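Local atomic coordinates of glucosamine kinase (PDB entry 6HWJ), a protein that catalyses the magnesium- and ATP-dependent phosphorylation of D-glucosamine to D-glucosamine 6-phosphate and, less efficiently, acts on glucose. Residues S345-G350 / P400-Q405; R408-A413 / Y422-S427. One frame throughout, in Å; residues are numbered along the deposited sequence. Where two conformers were deposited one is given.

Contact 1 (S345-G350 / P400-Q405)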
loop_
_atom_site.group_PDB
_atom_site.type_symbol
_atom_site.label_atom_id
_atom_site.label_comp_id
_atom_site.label_asym_id
_atom_site.label_seq_id
_atom_site.Cartn_x
_atom_site.Cartn_y
_atom_site.Cartn_z
ATOM N N SER A 345 2.374 -4.231 -13.651
ATOM C CA SER A 345 2.209 -5.473 -12.904
ATOM C C SER A 345 1.561 -6.567 -13.762
ATOM O O SER A 345 1.985 -7.727 -13.723
ATOM C CB SER A 345 1.370 -5.206 -11.654
ATOM O OG SER A 345 1.393 -6.306 -10.774
ATOM N N LEU A 346 0.551 -6.211 -14.552
ATOM C CA LEU A 346 -0.098 -7.188 -15.425
ATOM C C LEU A 346 0.870 -7.714 -16.473
ATOM O O LEU A 346 0.907 -8.920 -16.754
ATOM C CB LEU A 346 -1.316 -6.569 -16.101
ATOM C CG LEU A 346 -2.487 -6.267 -15.146
ATOM C CD1 LEU A 346 -3.557 -5.462 -15.827
ATOM C CD2 LEU A 346 -3.065 -7.551 -14.583
ATOM N N ASP A 347 1.651 -6.821 -17.083
ATOM C CA ASP A 347 2.718 -7.259 -17.979
ATOM C C ASP A 347 3.636 -8.256 -17.274
ATOM O O ASP A 347 3.953 -9.326 -17.812
ATOM C CB ASP A 347 3.492 -6.028 -18.458
ATOM C CG ASP A 347 4.510 -6.344 -19.517
ATOM O OD1 ASP A 347 5.326 -7.256 -19.320
ATOM O OD2 ASP A 347 4.506 -5.666 -20.549
ATOM N N HIS A 348 4.058 -7.924 -16.061
ATOM C CA HIS A 348 5.007 -8.770 -15.327
ATOM C C HIS A 348 4.415 -10.146 -14.990
ATOM O O HIS A 348 5.149 -11.149 -14.977
ATOM C CB HIS A 348 5.457 -8.054 -14.071
ATOM C CG HIS A 348 6.099 -6.730 -14.345
ATOM N ND1 HIS A 348 6.304 -5.778 -13.371
ATOM C CD2 HIS A 348 6.549 -6.188 -15.498
ATOM C CE1 HIS A 348 6.872 -4.712 -13.912
ATOM N NE2 HIS A 348 7.049 -4.942 -15.199
ATOM N N VAL A 349 3.119 -10.195 -14.688
ATOM C CA VAL A 349 2.441 -11.469 -14.481
ATOM C C VAL A 349 2.631 -12.365 -15.688
ATOM O O VAL A 349 2.950 -13.546 -15.556
ATOM C CB VAL A 349 0.944 -11.245 -14.185
ATOM C CG1 VAL A 349 0.173 -12.566 -14.262
ATOM C CG2 VAL A 349 0.772 -10.637 -12.806
ATOM N N GLY A 350 2.437 -11.810 -16.877
ATOM C CA GLY A 350 2.641 -12.571 -18.085
ATOM C C GLY A 350 4.071 -13.035 -18.235
ATOM O O GLY A 350 4.320 -14.172 -18.642
ATOM N N PRO A 400 6.276 8.018 -19.755
ATOM C CA PRO A 400 7.377 8.266 -18.805
ATOM C C PRO A 400 7.243 7.502 -17.499
ATOM O O PRO A 400 8.243 6.968 -17.009
ATOM C CB PRO A 400 7.339 9.788 -18.600
ATOM C CG PRO A 400 6.020 10.252 -19.127
ATOM C CD PRO A 400 5.634 9.259 -20.211
ATOM N N LEU A 401 6.043 7.442 -16.898
ATOM C CA LEU A 401 5.901 6.741 -15.627
ATOM C C LEU A 401 6.028 5.229 -15.801
ATOM O O LEU A 401 6.553 4.538 -14.915
ATOM C CB LEU A 401 4.570 7.086 -14.978
ATOM C CG LEU A 401 4.354 8.508 -14.472
ATOM C CD1 LEU A 401 3.053 8.591 -13.660
ATOM C CD2 LEU A 401 5.540 8.991 -13.635
ATOM N N ARG A 402 5.560 4.688 -16.924
ATOM C CA ARG A 402 5.719 3.254 -17.149
ATOM C C ARG A 402 7.191 2.888 -17.284
ATOM O O ARG A 402 7.663 1.926 -16.665
ATOM C CB ARG A 402 4.925 2.815 -18.379
ATOM C CG ARG A 402 5.137 1.364 -18.759
ATOM C CD ARG A 402 4.678 0.393 -17.646
ATOM N NE ARG A 402 4.980 -0.987 -18.008
ATOM C CZ ARG A 402 4.199 -1.746 -18.780
ATOM N NH1 ARG A 402 4.572 -2.977 -19.085
ATOM N NH2 ARG A 402 3.044 -1.276 -19.227
ATOM N N TYR A 403 7.946 3.662 -18.076
ATOM C CA TYR A 403 9.367 3.398 -18.191
ATOM C C TYR A 403 10.009 3.383 -16.811
ATOM O O TYR A 403 10.810 2.501 -16.501
ATOM C CB TYR A 403 10.033 4.445 -19.098
ATOM C CG TYR A 403 9.745 4.295 -20.586
ATOM C CD1 TYR A 403 8.998 3.230 -21.077
ATOM C CD2 TYR A 403 10.244 5.216 -21.503
ATOM C CE1 TYR A 403 8.749 3.096 -22.444
ATOM C CE2 TYR A 403 10.007 5.083 -22.857
ATOM C CZ TYR A 403 9.251 4.021 -23.321
ATOM O OH TYR A 403 9.006 3.896 -24.680
ATOM N N ALA A 404 9.664 4.360 -15.963
ATOM C CA ALA A 404 10.257 4.435 -14.631
ATOM C C ALA A 404 9.892 3.209 -13.792
ATOM O O ALA A 404 10.692 2.760 -12.961
ATOM C CB ALA A 404 9.795 5.709 -13.932
ATOM N N GLN A 405 8.692 2.670 -13.988
ATOM C CA GLN A 405 8.306 1.452 -13.284
ATOM C C GLN A 405 9.231 0.306 -13.664
ATOM O O GLN A 405 9.714 -0.431 -12.798
ATOM C CB GLN A 405 6.858 1.085 -13.596
ATOM C CG GLN A 405 5.811 1.986 -12.992
ATOM C CD GLN A 405 5.572 1.711 -11.512
ATOM O OE1 GLN A 405 6.076 0.728 -10.954
ATOM N NE2 GLN A 405 4.800 2.583 -10.873
#

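Contact 2 (R408-A413 / Y422-S427)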
loop_
_atom_site.group_PDB
_atom_site.type_symbol
_atom_site.label_atom_id
_atom_site.label_comp_id
_atom_site.label_asym_id
_atom_site.label_seq_id
_atom_site.Cartn_x
_atom_site.Cartn_y
_atom_site.Cartn_z
ATOM N N ARG A 408 12.564 0.555 -12.077
ATOM C CA ARG A 408 12.526 0.126 -10.681
ATOM C C ARG A 408 12.697 -1.386 -10.557
ATOM O O ARG A 408 13.225 -1.869 -9.550
ATOM C CB ARG A 408 11.210 0.548 -10.014
ATOM C CG ARG A 408 11.060 2.038 -9.740
ATOM C CD ARG A 408 12.143 2.579 -8.821
ATOM N NE ARG A 408 12.354 1.745 -7.642
ATOM C CZ ARG A 408 13.205 2.036 -6.659
ATOM N NH1 ARG A 408 13.333 1.215 -5.631
ATOM N NH2 ARG A 408 13.923 3.151 -6.705
ATOM N N GLU A 409 12.224 -2.149 -11.551
ATOM C CA GLU A 409 12.339 -3.599 -11.480
ATOM C C GLU A 409 13.788 -4.034 -11.619
ATOM O O GLU A 409 14.213 -4.991 -10.956
ATOM C CB GLU A 409 11.470 -4.262 -12.558
ATOM C CG GLU A 409 10.010 -3.912 -12.449
ATOM C CD GLU A 409 9.355 -4.464 -11.186
ATOM O OE1 GLU A 409 9.898 -5.393 -10.564
ATOM O OE2 GLU A 409 8.277 -3.969 -10.813
ATOM N N TYR A 410 14.567 -3.327 -12.454
ATOM C CA TYR A 410 16.000 -3.584 -12.517
ATOM C C TYR A 410 16.659 -3.380 -11.157
ATOM O O TYR A 410 17.527 -4.169 -10.742
ATOM C CB TYR A 410 16.689 -2.662 -13.527
ATOM C CG TYR A 410 16.427 -2.931 -14.983
ATOM C CD1 TYR A 410 16.974 -4.032 -15.615
ATOM C CD2 TYR A 410 15.691 -2.032 -15.748
ATOM C CE1 TYR A 410 16.767 -4.253 -16.969
ATOM C CE2 TYR A 410 15.490 -2.236 -17.096
ATOM C CZ TYR A 410 16.033 -3.338 -17.706
ATOM O OH TYR A 410 15.822 -3.533 -19.050
ATOM N N LEU A 411 16.284 -2.304 -10.460
ATOM C CA LEU A 411 16.899 -2.004 -9.181
ATOM C C LEU A 411 16.495 -3.041 -8.143
ATOM O O LEU A 411 17.333 -3.486 -7.349
ATOM C CB LEU A 411 16.525 -0.583 -8.728
ATOM C CG LEU A 411 17.039 0.556 -9.614
ATOM C CD1 LEU A 411 16.651 1.927 -9.031
ATOM C CD2 LEU A 411 18.554 0.500 -9.791
ATOM N N TYR A 412 15.221 -3.443 -8.133
ATOM C CA TYR A 412 14.815 -4.543 -7.263
ATOM C C TYR A 412 15.669 -5.783 -7.532
ATOM O O TYR A 412 16.196 -6.408 -6.605
ATOM C CB TYR A 412 13.342 -4.859 -7.457
ATOM C CG TYR A 412 12.928 -6.113 -6.726
ATOM C CD1 TYR A 412 12.632 -6.080 -5.368
ATOM C CD2 TYR A 412 12.865 -7.333 -7.385
ATOM C CE1 TYR A 412 12.265 -7.237 -4.690
ATOM C CE2 TYR A 412 12.514 -8.482 -6.715
ATOM C CZ TYR A 412 12.214 -8.427 -5.367
ATOM O OH TYR A 412 11.860 -9.569 -4.704
ATOM N N ALA A 413 15.850 -6.122 -8.807
ATOM C CA ALA A 413 16.593 -7.318 -9.165
ATOM C C ALA A 413 18.015 -7.265 -8.626
ATOM O O ALA A 413 18.465 -8.195 -7.946
ATOM C CB ALA A 413 16.595 -7.493 -10.690
ATOM N N TYR A 422 15.049 -10.233 -16.143
ATOM C CA TYR A 422 14.375 -10.635 -17.373
ATOM C C TYR A 422 13.015 -9.953 -17.519
ATOM O O TYR A 422 12.554 -9.739 -18.642
ATOM C CB TYR A 422 14.182 -12.156 -17.461
ATOM C CG TYR A 422 13.075 -12.694 -16.602
ATOM C CD1 TYR A 422 13.299 -13.044 -15.270
ATOM C CD2 TYR A 422 11.789 -12.872 -17.122
ATOM C CE1 TYR A 422 12.279 -13.548 -14.484
ATOM C CE2 TYR A 422 10.776 -13.366 -16.360
ATOM C CZ TYR A 422 11.016 -13.716 -15.039
ATOM O OH TYR A 422 9.984 -14.212 -14.278
ATOM N N VAL A 423 12.374 -9.608 -16.406
ATOM C CA VAL A 423 11.033 -9.027 -16.426
ATOM C C VAL A 423 11.085 -7.663 -17.109
ATOM O O VAL A 423 10.407 -7.474 -18.133
ATOM C CB VAL A 423 10.443 -8.963 -15.009
ATOM C CG1 VAL A 423 9.085 -8.260 -14.996
ATOM C CG2 VAL A 423 10.275 -10.378 -14.453
ATOM N N PRO A 424 11.859 -6.685 -16.620
ATOM C CA PRO A 424 11.898 -5.398 -17.339
ATOM C C PRO A 424 12.533 -5.505 -18.707
ATOM O O PRO A 424 12.165 -4.746 -19.612
ATOM C CB PRO A 424 12.704 -4.483 -16.397
ATOM C CG PRO A 424 13.537 -5.422 -15.576
ATOM C CD PRO A 424 12.642 -6.636 -15.365
ATOM N N ASP A 425 13.491 -6.424 -18.896
ATOM C CA ASP A 425 14.091 -6.598 -20.207
ATOM C C ASP A 425 13.031 -6.974 -21.242
ATOM O O ASP A 425 12.954 -6.366 -22.319
ATOM C CB ASP A 425 15.190 -7.656 -20.142
ATOM C CG ASP A 425 15.865 -7.876 -21.489
ATOM O OD1 ASP A 425 16.455 -6.921 -22.019
ATOM O OD2 ASP A 425 15.796 -9.019 -22.011
ATOM N N LEU A 426 12.204 -7.970 -20.932
ATOM C CA LEU A 426 11.193 -8.402 -21.892
ATOM C C LEU A 426 10.055 -7.390 -21.970
ATOM O O LEU A 426 9.525 -7.140 -23.050
ATOM C CB LEU A 426 10.677 -9.788 -21.519
ATOM C CG LEU A 426 11.756 -10.882 -21.570
ATOM C CD1 LEU A 426 11.217 -12.225 -21.086
ATOM C CD2 LEU A 426 12.354 -11.022 -22.974
ATOM N N SER A 427 9.683 -6.779 -20.841
ATOM C CA SER A 427 8.647 -5.752 -20.859
ATOM C C SER A 427 9.046 -4.590 -21.762
ATOM O O SER A 427 8.284 -4.179 -22.646
ATOM C CB SER A 427 8.386 -5.241 -19.439
ATOM O OG SER A 427 8.069 -6.289 -18.570
HETATM O O HOH W 1 17.400 -5.330 -20.267
#

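Contact 1 (S345-G350 / P400-Q405)
D347 and R402 join helices 335-356 and 398-416, in the helical region that ends the chain, through a buried salt bridge. NH1 of R402 lies 3.1 Å from OD2 of D347. As a hydrogen bond it is weak: the N-H...O angle is only 127°. The carboxylate oxygen sits at the edge of the guanidinium, near its plane. The two flat groups themselves are steeply turned, 80° apart. NH1 also rests against the aliphatic part of the aspartate, 3.3 Å from D347 CB.

The arginine does most of the reaching. Its CG is anti to the backbone N (chi1 175°), and a bend at chi2 then carries the guanidinium across to helix 335-356. The CB of D347 already points at the facing helix.

A second shell fixes both groups. R402 NE forms a salt bridge with E406, one turn further along its own helix, and NH2 donates to OE1 of Q373. On the other side, D347 OD1 forms a salt bridge with R351. The two charges are thus shared within a wider buried polar network, which probably favours their ionised forms. H348 belongs to it too. Its NE2 is hydrogen-bonded to OE1 of E406, and H348 NE2 stops 5.0 Å from R402 NH1.

Contact 2 (R408-A413 / Y422-S427)
P424 sets its CB and CG over one face of the Y410 ring. P424, Y410 and E409 carry most of the buried surface between the two segments. CG of the proline stands over the centre of the tyrosine ring, 3.6 Å from its centroid and 8° off the ring normal, a CH-pi contact. CB of P424 lies nearer the hydroxyl end, 3.6 Å from Y410 CE2. The tyrosine CG is anti to its carbonyl carbon (chi1 -71°), which swings the ring toward helix 422-431.

E409 CB meets P424 CG at 3.8 Å, while a bend at chi2 takes the carboxylate away from the proline. OE1 accepts a hydrogen bond from W420 NE1 and also bonds a buffer molecule, probably from the crystallisation liquor. E409 binds D-glucosamine, and 408-413 lies in the inferred substrate specificity determinant motif.

At the ring edge a water bridges Y410 OH and D425 OD1; its 2.5 Å distance to D425 OD1 is short. That oxygen also forms a salt bridge with R271.

Segments 408-413 and 422-427 run nearly antiparallel, at 158° and 8.7 Å between axes, as a helical hairpin. Helices 243-263 and 266-284 pack against Y410, and helix 335-356 also borders the pair.

How the contacts relate
Helix 398-416 serves both contacts: R402 in contact 1 lies about two turns before E409 and Y410 in contact 2. The two centres are 9 Å apart. Helix 335-356 also meets helix 422-431 directly, closing a three-helix group. There D347 OD1 and S427 OG are 3.0 Å apart, a probable hydrogen bond, and H348 CD2 packs 3.3 Å from V423 CG1. H348 CE1 is 3.5 Å from E409 OE2, which suggests that the polar network reaches the edge of the sugar site. The side chain of E409 is about 9 Å from that of D300, another residue that binds D-glucosamine, and about 13 Å from a bound magnesium ion.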